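Local coordinates for HTH tetR-type domain-containing protein (Streptomyces coelicolor A3, PDB 3IUV) that is an uncharacterised TetR-family protein that probably binds DNA through a helix-turn-helix domain and regulates transcription, at residues L57-A60 with A61-A65; E67-A70 with R71-A75; E168-A171 with R172-T176; L79-P82 with E83-L86. One frame throughout, in Å; residues are numbered along the deposited sequence.

Contact 1. Residues L57-A60 with A61-A65; sequences LMVA and ALRQA
L57 and A61 are joined by one of the backbone bonds that, within 57-65, tie each residue to the one four places on, the regular pattern of an alpha-helix, since 57-65 is one unbroken piece of helix 54-73. A61 N donates to L57 O, L62 N lies 3.0 Å from M58 O, and R63 N reaches V59 O at 3.0 Å with an N-H...O angle of 162°.

The side-chain contact is chiefly V59 with R63, one turn apart, lying alongside each other and pointing the same way. V59 CG1 sits over one face of the R63 guanidinium, near its rim, with NH1 4.0 Å from CG1. R63 starts out extended, and a bend at chi3 (-72°) swings the flat group round to meet the valine. L57 and A61 make a looser apolar pair, L57 CD2 being 4.4 Å from A61 CB.

The polar ends look outward to other helices. R63 NE forms a salt bridge with E127 on helix 121-139, while Q64 has both halves of its amide engaged by helix 11-24, OE1 taking a bond from Q13 and NE2 giving one to D17, which should fix its rotation. The segment thus lies between two helices: L57 and A60 pack on A19 and I16 of helix 11-24, and L62 rests on V124 of helix 121-139.

Contact 2. Residues E67-A70 with R71-A75; sequences EGFA and RVVAA
F69 and V73 form an i to i+4 CH-pi pair on helix 54-73, with the methyl CG2 of V73 over one face of the phenyl ring. CG2 stands 4.1 Å from the centroid of the F69 ring and 28° off its normal, displaced toward the CE2 corner, where F69 CE2 is 3.7 Å from V73 CG2. The phenylalanine leaves the backbone with CG anti to its own N (chi1 174°), a setting that leans the ring along the helix toward V73. Beyond the pair, the ring stacks with W128 and meets W97 edge-to-face, an aromatic cluster that joins this helix to helices 121-139 and 86-98.

The other flat group is the R71 guanidinium. The arginine chain runs back along the helix toward its start, bent at chi3 (25°), and lays one face over G68 CA; R71 NH2 is 3.5 Å from that carbon. The guanidinium thus lies on the backbone carbon of G68, which is offset toward the rim of the flat group. The carboxylate of E67 is of opposite charge, but its OE2 remains 5.5 Å from R71 NH2, so any attraction is at a distance and no salt bridge forms.

V72 takes a different direction and packs on V93 of helix 86-98. Its N makes weak bonds to both G68 O and F69 O, mixing four-residue and three-residue steps. The next amide is more regular: V73 N bonds to F69 O at 2.9 Å.

Contact 3. Residues E168-A171 with R172-T176; sequences EEYA and REVLT
Y170 and V174 are one turn apart on helix 168-178, and their side chains meet at a slant, methyl over ring. V174 CG2 lies above one face of the tyrosine, 3.9 Å from the ring centroid and 18° off the normal, a CH-pi contact over the face, offset toward the CE2 side; V174 CG2 is 3.7 Å from Y170 CE2. The valine presents this methyl because CG2 is the branch anti to its carbonyl carbon, while CG1 is anti to the backbone N (chi1 174°).

On another side of the helix A171 and L175 meet more loosely, CB of A171 being 4.3 Å from CD1 of L175. Regular helical bonds underlie both pairs, among them V174 N to Y170 O at 2.9 Å. R172 O is gripped twice, by T176 N and by T176 OG1 (2.9 Å from R172 O), which approach from opposite faces of the carbonyl plane.

A171 and L175 turn to helix 142-161, against I155 and L148, and L175 also reaches L90 of helix 86-98. Y170 faces the second subunit, where R146 of that subunit makes a cation-pi contact with its ring and A147 of the same subunit packs on V174, consistent with the helical dimer interface of TetR-family proteins.

Contact 4. Residues L79-P82 with E83-L86; sequences LSDP and EADL
D81 and E83 share one of two hydrogen bonds that shape this bend between helices 54-73 and 86-98. D81 OD1 accepts from E83 N at 2.8 Å, closing an Asx turn; the amide comes from above the carboxylate plane, 53° out of it. The backbone bond, A84 N to D81 O at 3.1 Å, closes an overlapping type I beta turn, D81 to A84, with P82 and E83 at its two corners. R139 of helix 121-139 bridges the two segments with further hydrogen bonds, NH2 to A84 O and, weakly, NH1 to L79 O.

The apolar contact is made across the wider loop, where the leucines L79 and L86 come together at their branch ends, L79 CD2 being 4.3 Å from L86 CD1. Their neighbours include L135 and L90 for L79 and I179 for L86.

Among charges, D81 and E83 carry like ones, but D81 OD1 and E83 OE1 are 6.0 Å apart. D85 then takes the N-cap position of helix 86-98.

The aspartate D81 therefore does double duty, its carbonyl and its carboxylate each receiving an amide of the turn; a negative charge on D81 would probably strengthen the bond to E83 N.

Contacts 1 and 2 follow each other on helix 54-73, their centres 15 Å apart. This helix follows the predicted helix-turn-helix and packs on helix 11-24 at one end and on helices 86-98 and 121-139 further along. Contact 4 is the bend that comes after it, touching contact 2 where V73 CG1 lies 4.0 Å from L79 CD1. Contact 3 is near contact 4, with R172 CD 4.2 Å from D85 OD2, yet its nearest atoms are about 10 Å from those of contact 2. Contacts 1 and 3 have centres 30 Å apart, on opposite sides of the chain's centre: contact 1 lies on the side of the predicted helix-turn-helix, contact 3 at the second subunit.

Contact 1. Residues L57-A60 with A61-A65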
ATOM      1  N   LEU A  57      -0.060 -14.116  16.463  1.00 93.00           N
ATOM      2  CA  LEU A  57      -0.918 -14.678  15.443  1.00101.41           C
ATOM      3  C   LEU A  57      -0.788 -13.879  14.138  1.00103.05           C
ATOM      4  O   LEU A  57      -0.443 -14.438  13.096  1.00103.51           O
ATOM      5  CB  LEU A  57      -2.363 -14.746  15.917  1.00107.63           C
ATOM      6  CG  LEU A  57      -3.105 -15.931  15.303  1.00106.69           C
ATOM      7  CD1 LEU A  57      -4.583 -15.624  15.229  1.00117.06           C
ATOM      8  CD2 LEU A  57      -2.554 -16.249  13.914  1.00 90.93           C
HETATM    9  N   MSE A  58      -1.037 -12.574  14.192  1.00100.67           N
HETATM   10  CA  MSE A  58      -0.851 -11.743  13.003  1.00 99.20           C
HETATM   11  C   MSE A  58       0.586 -11.756  12.512  1.00104.16           C
HETATM   12  O   MSE A  58       0.842 -11.565  11.318  1.00 97.41           O
HETATM   13  CB  MSE A  58      -1.288 -10.305  13.252  1.00101.22           C
HETATM   14  CG  MSE A  58      -2.775 -10.161  13.462  1.00112.37           C
HETATM   15 SE   MSE A  58      -3.368  -8.320  13.409  0.55139.44          SE
HETATM   16  CE  MSE A  58      -4.832  -8.467  14.723  1.00110.67           C
ATOM     17  N   VAL A  59       1.528 -11.964  13.427  1.00110.75           N
ATOM     18  CA  VAL A  59       2.935 -11.943  13.045  1.00107.36           C
ATOM     19  C   VAL A  59       3.279 -13.195  12.283  1.00103.80           C
ATOM     20  O   VAL A  59       3.952 -13.135  11.252  1.00 96.01           O
ATOM     21  CB  VAL A  59       3.891 -11.830  14.238  1.00100.68           C
ATOM     22  CG1 VAL A  59       5.356 -11.938  13.749  1.00 84.90           C
ATOM     23  CG2 VAL A  59       3.659 -10.520  14.971  1.00 96.19           C
ATOM     24  N   ALA A  60       2.825 -14.330  12.801  1.00103.89           N
ATOM     25  CA  ALA A  60       3.014 -15.588  12.109  1.00 99.01           C
ATOM     26  C   ALA A  60       2.205 -15.500  10.831  1.00102.46           C
ATOM     27  O   ALA A  60       2.714 -15.770   9.742  1.00101.38           O
ATOM     28  CB  ALA A  60       2.540 -16.752  12.972  1.00 94.79           C
ATOM     29  N   ALA A  61       0.949 -15.082  10.974  1.00106.60           N
ATOM     30  CA  ALA A  61       0.029 -14.997   9.848  1.00114.26           C
ATOM     31  C   ALA A  61       0.688 -14.358   8.623  1.00122.38           C
ATOM     32  O   ALA A  61       0.579 -14.867   7.503  1.00131.81           O
ATOM     33  CB  ALA A  61      -1.212 -14.232  10.248  1.00112.08           C
ATOM     34  N   LEU A  62       1.392 -13.253   8.840  1.00111.75           N
ATOM     35  CA  LEU A  62       2.043 -12.573   7.736  1.00112.48           C
ATOM     36  C   LEU A  62       3.354 -13.234   7.305  1.00114.56           C
ATOM     37  O   LEU A  62       3.539 -13.545   6.132  1.00116.40           O
ATOM     38  CB  LEU A  62       2.270 -11.103   8.069  1.00116.76           C
ATOM     39  CG  LEU A  62       2.958 -10.329   6.948  1.00124.36           C
ATOM     40  CD1 LEU A  62       4.462 -10.527   7.004  1.00130.18           C
ATOM     41  CD2 LEU A  62       2.410 -10.738   5.587  1.00124.91           C
ATOM     42  N   ARG A  63       4.274 -13.418   8.242  1.00112.52           N
ATOM     43  CA  ARG A  63       5.556 -14.030   7.917  1.00115.98           C
ATOM     44  C   ARG A  63       5.362 -15.224   6.983  1.00115.26           C
ATOM     45  O   ARG A  63       6.241 -15.534   6.181  1.00113.52           O
ATOM     46  CB  ARG A  63       6.306 -14.440   9.195  1.00123.79           C
ATOM     47  CG  ARG A  63       7.762 -14.886   8.993  1.00127.93           C
ATOM     48  CD  ARG A  63       8.574 -14.686  10.271  1.00129.20           C
ATOM     49  NE  ARG A  63       8.828 -13.269  10.543  1.00128.95           N
ATOM     50  CZ  ARG A  63       9.001 -12.745  11.753  1.00124.25           C
ATOM     51  NH1 ARG A  63       8.937 -13.516  12.833  1.00122.67           N
ATOM     52  NH2 ARG A  63       9.225 -11.443  11.883  1.00118.92           N
ATOM     53  N   GLN A  64       4.208 -15.886   7.084  1.00114.74           N
ATOM     54  CA  GLN A  64       3.859 -16.952   6.148  1.00106.73           C
ATOM     55  C   GLN A  64       3.653 -16.380   4.757  1.00109.82           C
ATOM     56  O   GLN A  64       4.197 -16.891   3.780  1.00110.73           O
ATOM     57  CB  GLN A  64       2.598 -17.704   6.575  1.00 96.69           C
ATOM     58  CG  GLN A  64       1.939 -18.440   5.407  1.00 95.63           C
ATOM     59  CD  GLN A  64       1.225 -19.723   5.820  1.00110.50           C
ATOM     60  OE1 GLN A  64       1.661 -20.438   6.737  1.00 99.11           O
ATOM     61  NE2 GLN A  64       0.127 -20.030   5.129  1.00119.44           N
ATOM     62  N   ALA A  65       2.846 -15.327   4.661  1.00113.06           N
ATOM     63  CA  ALA A  65       2.729 -14.597   3.404  1.00112.36           C
ATOM     64  C   ALA A  65       4.131 -14.325   2.877  1.00110.70           C
ATOM     65  O   ALA A  65       4.505 -14.820   1.811  1.00108.98           O
ATOM     66  CB  ALA A  65       1.984 -13.298   3.601  1.00109.58           C
TER

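Contact 2. Residues E67-A70 with R71-A75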
ATOM      1  N   GLU A  67       6.864 -15.706   3.438  1.00 96.37           N
ATOM      2  CA  GLU A  67       7.575 -16.912   3.000  1.00 97.13           C
ATOM      3  C   GLU A  67       7.020 -17.494   1.692  1.00 91.88           C
ATOM      4  O   GLU A  67       7.742 -18.153   0.943  1.00 79.54           O
ATOM      5  CB  GLU A  67       7.618 -17.961   4.110  1.00 97.42           C
ATOM      6  CG  GLU A  67       8.482 -17.530   5.291  1.00113.48           C
ATOM      7  CD  GLU A  67       8.363 -18.458   6.497  1.00131.13           C
ATOM      8  OE1 GLU A  67       8.999 -18.158   7.533  1.00133.57           O
ATOM      9  OE2 GLU A  67       7.639 -19.479   6.411  1.00132.39           O
ATOM     10  N   GLY A  68       5.746 -17.222   1.416  1.00 94.47           N
ATOM     11  CA  GLY A  68       5.121 -17.652   0.178  1.00 99.99           C
ATOM     12  C   GLY A  68       5.715 -16.981  -1.048  1.00109.96           C
ATOM     13  O   GLY A  68       6.019 -17.645  -2.045  1.00119.28           O
ATOM     14  N   PHE A  69       5.869 -15.660  -0.972  1.00101.56           N
ATOM     15  CA  PHE A  69       6.495 -14.865  -2.028  1.00 99.74           C
ATOM     16  C   PHE A  69       7.983 -15.226  -2.224  1.00 96.24           C
ATOM     17  O   PHE A  69       8.454 -15.351  -3.361  1.00 96.35           O
ATOM     18  CB  PHE A  69       6.327 -13.365  -1.722  1.00 98.86           C
ATOM     19  CG  PHE A  69       7.053 -12.446  -2.684  1.00 90.61           C
ATOM     20  CD1 PHE A  69       6.507 -12.141  -3.926  1.00 88.75           C
ATOM     21  CD2 PHE A  69       8.272 -11.867  -2.328  1.00 78.84           C
ATOM     22  CE1 PHE A  69       7.173 -11.282  -4.806  1.00 81.31           C
ATOM     23  CE2 PHE A  69       8.944 -11.024  -3.189  1.00 67.66           C
ATOM     24  CZ  PHE A  69       8.393 -10.728  -4.430  1.00 75.13           C
ATOM     25  N   ALA A  70       8.711 -15.393  -1.119  1.00 84.41           N
ATOM     26  CA  ALA A  70      10.127 -15.773  -1.167  1.00 88.64           C
ATOM     27  C   ALA A  70      10.301 -17.148  -1.794  1.00 91.07           C
ATOM     28  O   ALA A  70      11.414 -17.546  -2.133  1.00 91.45           O
ATOM     29  CB  ALA A  70      10.758 -15.742   0.236  1.00 77.72           C
ATOM     30  N   ARG A  71       9.191 -17.864  -1.942  1.00 90.52           N
ATOM     31  CA  ARG A  71       9.206 -19.173  -2.568  1.00101.61           C
ATOM     32  C   ARG A  71       8.900 -19.064  -4.056  1.00111.79           C
ATOM     33  O   ARG A  71       9.224 -19.966  -4.829  1.00119.93           O
ATOM     34  CB  ARG A  71       8.250 -20.135  -1.851  1.00107.40           C
ATOM     35  CG  ARG A  71       8.936 -20.942  -0.742  1.00110.43           C
ATOM     36  CD  ARG A  71       7.960 -21.523   0.274  1.00115.41           C
ATOM     37  NE  ARG A  71       6.621 -21.707  -0.280  1.00119.22           N
ATOM     38  CZ  ARG A  71       5.496 -21.347   0.335  1.00109.66           C
ATOM     39  NH1 ARG A  71       4.324 -21.553  -0.264  1.00 98.62           N
ATOM     40  NH2 ARG A  71       5.539 -20.796   1.550  1.00 95.80           N
ATOM     41  N   VAL A  72       8.277 -17.954  -4.451  1.00109.34           N
ATOM     42  CA  VAL A  72       8.141 -17.593  -5.862  1.00 97.30           C
ATOM     43  C   VAL A  72       9.497 -17.112  -6.370  1.00 82.48           C
ATOM     44  O   VAL A  72       9.934 -17.434  -7.475  1.00 80.24           O
ATOM     45  CB  VAL A  72       7.151 -16.440  -6.036  1.00 93.89           C
ATOM     46  CG1 VAL A  72       7.000 -16.082  -7.527  1.00 95.67           C
ATOM     47  CG2 VAL A  72       5.816 -16.783  -5.380  1.00 84.69           C
ATOM     48  N   VAL A  73      10.147 -16.325  -5.527  1.00 73.84           N
ATOM     49  CA  VAL A  73      11.454 -15.771  -5.810  1.00 84.66           C
ATOM     50  C   VAL A  73      12.485 -16.881  -5.922  1.00 96.69           C
ATOM     51  O   VAL A  73      13.203 -16.993  -6.923  1.00 92.10           O
ATOM     52  CB  VAL A  73      11.882 -14.819  -4.681  1.00 76.65           C
ATOM     53  CG1 VAL A  73      13.396 -14.585  -4.705  1.00 70.81           C
ATOM     54  CG2 VAL A  73      11.121 -13.521  -4.791  1.00 72.09           C
ATOM     55  N   ALA A  74      12.561 -17.690  -4.871  1.00100.94           N
ATOM     56  CA  ALA A  74      13.439 -18.848  -4.861  1.00 90.91           C
ATOM     57  C   ALA A  74      13.130 -19.800  -6.031  1.00 82.39           C
ATOM     58  O   ALA A  74      13.958 -20.622  -6.377  1.00 69.16           O
ATOM     59  CB  ALA A  74      13.350 -19.568  -3.525  1.00 81.73           C
ATOM     60  N   ALA A  75      11.962 -19.669  -6.655  1.00 81.83           N
ATOM     61  CA  ALA A  75      11.648 -20.466  -7.846  1.00 80.86           C
ATOM     62  C   ALA A  75      12.125 -19.799  -9.147  1.00 96.25           C
ATOM     63  O   ALA A  75      11.937 -20.339 -10.239  1.00100.70           O
ATOM     64  CB  ALA A  75      10.158 -20.780  -7.919  1.00 73.22           C
TER

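Contact 3. Residues E168-A171 with R172-T176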
ATOM      1  N   GLU A 168       1.971  -7.971 -17.962  1.00 89.22           N
ATOM      2  CA  GLU A 168       3.339  -8.452 -17.756  1.00 95.71           C
ATOM      3  C   GLU A 168       4.320  -7.779 -18.713  1.00 93.37           C
ATOM      4  O   GLU A 168       5.482  -7.535 -18.366  1.00 92.12           O
ATOM      5  CB  GLU A 168       3.400  -9.981 -17.896  1.00100.66           C
ATOM      6  CG  GLU A 168       4.755 -10.625 -17.546  1.00106.35           C
ATOM      7  CD  GLU A 168       4.653 -12.127 -17.238  1.00113.33           C
ATOM      8  OE1 GLU A 168       5.705 -12.772 -17.046  1.00103.91           O
ATOM      9  OE2 GLU A 168       3.524 -12.665 -17.180  1.00124.69           O
ATOM     10  N   GLU A 169       3.842  -7.483 -19.918  1.00 89.00           N
ATOM     11  CA  GLU A 169       4.643  -6.781 -20.910  1.00 89.14           C
ATOM     12  C   GLU A 169       4.961  -5.415 -20.331  1.00 84.40           C
ATOM     13  O   GLU A 169       6.082  -4.893 -20.450  1.00 86.39           O
ATOM     14  CB  GLU A 169       3.852  -6.619 -22.213  1.00101.59           C
ATOM     15  CG  GLU A 169       3.076  -7.861 -22.667  1.00119.04           C
ATOM     16  CD  GLU A 169       2.048  -7.560 -23.762  1.00132.11           C
ATOM     17  OE1 GLU A 169       0.928  -8.121 -23.688  1.00136.85           O
ATOM     18  OE2 GLU A 169       2.352  -6.766 -24.686  1.00129.33           O
ATOM     19  N   TYR A 170       3.942  -4.863 -19.685  1.00 82.27           N
ATOM     20  CA  TYR A 170       3.987  -3.557 -19.059  1.00 77.06           C
ATOM     21  C   TYR A 170       5.040  -3.503 -17.962  1.00 66.69           C
ATOM     22  O   TYR A 170       5.887  -2.599 -17.935  1.00 67.26           O
ATOM     23  CB  TYR A 170       2.597  -3.211 -18.494  1.00 82.95           C
ATOM     24  CG  TYR A 170       2.574  -2.024 -17.551  1.00 78.74           C
ATOM     25  CD1 TYR A 170       2.376  -2.195 -16.176  1.00 65.69           C
ATOM     26  CD2 TYR A 170       2.760  -0.731 -18.035  1.00 65.34           C
ATOM     27  CE1 TYR A 170       2.356  -1.103 -15.318  1.00 77.62           C
ATOM     28  CE2 TYR A 170       2.751   0.364 -17.185  1.00 68.32           C
ATOM     29  CZ  TYR A 170       2.543   0.184 -15.830  1.00 80.68           C
ATOM     30  OH  TYR A 170       2.529   1.294 -14.998  1.00 80.80           O
ATOM     31  N   ALA A 171       4.991  -4.461 -17.047  1.00 65.89           N
ATOM     32  CA  ALA A 171       5.909  -4.412 -15.924  1.00 69.70           C
ATOM     33  C   ALA A 171       7.316  -4.545 -16.493  1.00 74.96           C
ATOM     34  O   ALA A 171       8.222  -3.790 -16.129  1.00 73.40           O
ATOM     35  CB  ALA A 171       5.590  -5.512 -14.923  1.00 63.98           C
ATOM     36  N   ARG A 172       7.466  -5.476 -17.433  1.00 68.95           N
ATOM     37  CA  ARG A 172       8.750  -5.730 -18.061  1.00 78.62           C
ATOM     38  C   ARG A 172       9.337  -4.439 -18.585  1.00 72.54           C
ATOM     39  O   ARG A 172      10.469  -4.080 -18.273  1.00 74.68           O
ATOM     40  CB  ARG A 172       8.597  -6.731 -19.203  1.00 86.93           C
ATOM     41  CG  ARG A 172       9.564  -7.890 -19.107  1.00 88.14           C
ATOM     42  CD  ARG A 172      10.373  -8.028 -20.366  1.00110.24           C
ATOM     43  NE  ARG A 172      10.966  -6.751 -20.742  1.00126.90           N
ATOM     44  CZ  ARG A 172      11.432  -6.475 -21.954  1.00135.84           C
ATOM     45  NH1 ARG A 172      11.376  -7.392 -22.916  1.00140.56           N
ATOM     46  NH2 ARG A 172      11.946  -5.281 -22.207  1.00133.05           N
ATOM     47  N   GLU A 173       8.547  -3.744 -19.390  1.00 69.32           N
ATOM     48  CA  GLU A 173       8.927  -2.432 -19.880  1.00 66.81           C
ATOM     49  C   GLU A 173       9.349  -1.458 -18.760  1.00 60.88           C
ATOM     50  O   GLU A 173      10.384  -0.804 -18.855  1.00 68.20           O
ATOM     51  CB  GLU A 173       7.779  -1.839 -20.690  1.00 67.57           C
ATOM     52  CG  GLU A 173       8.032  -0.431 -21.202  1.00 83.44           C
ATOM     53  CD  GLU A 173       9.139  -0.374 -22.216  1.00 86.75           C
ATOM     54  OE1 GLU A 173       9.866   0.647 -22.257  1.00 79.40           O
ATOM     55  OE2 GLU A 173       9.294  -1.361 -22.965  1.00100.62           O
ATOM     56  N   VAL A 174       8.557  -1.378 -17.697  1.00 56.63           N
ATOM     57  CA  VAL A 174       8.773  -0.380 -16.641  1.00 61.85           C
ATOM     58  C   VAL A 174      10.066  -0.672 -15.925  1.00 70.79           C
ATOM     59  O   VAL A 174      10.920   0.200 -15.737  1.00 77.07           O
ATOM     60  CB  VAL A 174       7.657  -0.429 -15.576  1.00 63.43           C
ATOM     61  CG1 VAL A 174       7.977   0.485 -14.439  1.00 55.75           C
ATOM     62  CG2 VAL A 174       6.294  -0.064 -16.164  1.00 63.94           C
ATOM     63  N   LEU A 175      10.178  -1.927 -15.515  1.00 73.50           N
ATOM     64  CA  LEU A 175      11.355  -2.438 -14.845  1.00 67.25           C
ATOM     65  C   LEU A 175      12.637  -2.184 -15.647  1.00 64.70           C
ATOM     66  O   LEU A 175      13.639  -1.688 -15.104  1.00 65.21           O
ATOM     67  CB  LEU A 175      11.158  -3.922 -14.524  1.00 67.10           C
ATOM     68  CG  LEU A 175       9.964  -4.192 -13.577  1.00 61.43           C
ATOM     69  CD1 LEU A 175       9.602  -5.673 -13.475  1.00 64.67           C
ATOM     70  CD2 LEU A 175      10.221  -3.648 -12.202  1.00 56.73           C
ATOM     71  N   THR A 176      12.601  -2.485 -16.941  1.00 66.35           N
ATOM     72  CA  THR A 176      13.759  -2.256 -17.819  1.00 73.94           C
ATOM     73  C   THR A 176      14.278  -0.816 -17.763  1.00 76.95           C
ATOM     74  O   THR A 176      15.487  -0.576 -17.860  1.00 77.32           O
ATOM     75  CB  THR A 176      13.434  -2.604 -19.288  1.00 84.06           C
ATOM     76  OG1 THR A 176      13.129  -4.000 -19.402  1.00 90.84           O
ATOM     77  CG2 THR A 176      14.615  -2.262 -20.197  1.00 74.58           C
TER

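Contact 4. Residues L79-P82 with E83-L86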
ATOM      1  N   LEU A  79      17.180 -14.764 -11.270  1.00 72.40           N
ATOM      2  CA  LEU A  79      17.270 -13.364 -10.815  1.00 62.23           C
ATOM      3  C   LEU A  79      18.679 -13.003 -10.390  1.00 71.46           C
ATOM      4  O   LEU A  79      19.133 -11.876 -10.578  1.00 87.12           O
ATOM      5  CB  LEU A  79      16.334 -13.106  -9.628  1.00 75.05           C
ATOM      6  CG  LEU A  79      14.809 -13.194  -9.746  1.00 81.29           C
ATOM      7  CD1 LEU A  79      14.209 -13.199  -8.356  1.00 72.70           C
ATOM      8  CD2 LEU A  79      14.224 -12.059 -10.572  1.00 78.00           C
ATOM      9  N   SER A  80      19.370 -13.967  -9.798  1.00 72.84           N
ATOM     10  CA  SER A  80      20.710 -13.735  -9.297  1.00 80.35           C
ATOM     11  C   SER A  80      21.736 -14.011 -10.391  1.00 80.59           C
ATOM     12  O   SER A  80      22.941 -13.771 -10.218  1.00 74.03           O
ATOM     13  CB  SER A  80      20.959 -14.634  -8.097  1.00 82.21           C
ATOM     14  OG  SER A  80      20.287 -15.866  -8.288  1.00 86.46           O
ATOM     15  N   ASP A  81      21.245 -14.514 -11.520  1.00 76.83           N
ATOM     16  CA  ASP A  81      22.091 -14.789 -12.672  1.00 82.63           C
ATOM     17  C   ASP A  81      22.211 -13.549 -13.576  1.00 83.40           C
ATOM     18  O   ASP A  81      21.219 -13.100 -14.150  1.00 70.95           O
ATOM     19  CB  ASP A  81      21.551 -15.991 -13.458  1.00 77.56           C
ATOM     20  CG  ASP A  81      22.355 -16.267 -14.723  1.00 72.33           C
ATOM     21  OD1 ASP A  81      23.394 -15.603 -14.895  1.00 65.93           O
ATOM     22  OD2 ASP A  81      21.957 -17.135 -15.535  1.00 65.28           O
ATOM     23  N   PRO A  82      23.433 -12.993 -13.688  1.00 90.17           N
ATOM     24  CA  PRO A  82      23.734 -11.797 -14.492  1.00 83.54           C
ATOM     25  C   PRO A  82      23.552 -12.002 -16.005  1.00 79.23           C
ATOM     26  O   PRO A  82      23.345 -11.028 -16.740  1.00 75.23           O
ATOM     27  CB  PRO A  82      25.213 -11.517 -14.179  1.00 81.29           C
ATOM     28  CG  PRO A  82      25.488 -12.225 -12.894  1.00 85.97           C
ATOM     29  CD  PRO A  82      24.606 -13.445 -12.913  1.00 91.36           C
ATOM     30  N   GLU A  83      23.639 -13.243 -16.469  1.00 71.97           N
ATOM     31  CA  GLU A  83      23.400 -13.516 -17.884  1.00 82.66           C
ATOM     32  C   GLU A  83      21.906 -13.500 -18.197  1.00 91.32           C
ATOM     33  O   GLU A  83      21.494 -13.351 -19.353  1.00 86.36           O
ATOM     34  CB  GLU A  83      24.023 -14.847 -18.315  1.00 78.19           C
ATOM     35  CG  GLU A  83      25.552 -14.846 -18.362  1.00 76.66           C
ATOM     36  CD  GLU A  83      26.137 -13.724 -19.226  1.00 82.20           C
ATOM     37  OE1 GLU A  83      27.213 -13.207 -18.866  1.00 92.74           O
ATOM     38  OE2 GLU A  83      25.532 -13.364 -20.266  1.00 81.46           O
ATOM     39  N   ALA A  84      21.096 -13.634 -17.152  1.00 90.39           N
ATOM     40  CA  ALA A  84      19.657 -13.699 -17.320  1.00 76.51           C
ATOM     41  C   ALA A  84      19.015 -12.311 -17.381  1.00 72.78           C
ATOM     42  O   ALA A  84      19.538 -11.350 -16.816  1.00 76.22           O
ATOM     43  CB  ALA A  84      19.050 -14.530 -16.217  1.00 74.91           C
ATOM     44  N   ASP A  85      17.881 -12.223 -18.071  1.00 68.71           N
ATOM     45  CA  ASP A  85      17.159 -10.974 -18.249  1.00 62.37           C
ATOM     46  C   ASP A  85      16.476 -10.553 -16.959  1.00 69.16           C
ATOM     47  O   ASP A  85      15.408 -11.080 -16.608  1.00 67.97           O
ATOM     48  CB  ASP A  85      16.096 -11.144 -19.340  1.00 70.84           C
ATOM     49  CG  ASP A  85      15.185  -9.939 -19.461  1.00 80.25           C
ATOM     50  OD1 ASP A  85      15.636  -8.805 -19.196  1.00 81.78           O
ATOM     51  OD2 ASP A  85      14.009 -10.126 -19.832  1.00 98.61           O
ATOM     52  N   LEU A  86      17.070  -9.582 -16.269  1.00 70.51           N
ATOM     53  CA  LEU A  86      16.562  -9.152 -14.974  1.00 68.36           C
ATOM     54  C   LEU A  86      15.099  -8.703 -15.010  1.00 67.33           C
ATOM     55  O   LEU A  86      14.279  -9.201 -14.241  1.00 67.01           O
ATOM     56  CB  LEU A  86      17.431  -8.039 -14.396  1.00 69.77           C
ATOM     57  CG  LEU A  86      16.896  -7.662 -13.011  1.00 76.83           C
ATOM     58  CD1 LEU A  86      16.663  -8.953 -12.201  1.00 73.20           C
ATOM     59  CD2 LEU A  86      17.822  -6.683 -12.270  1.00 71.92           C
TER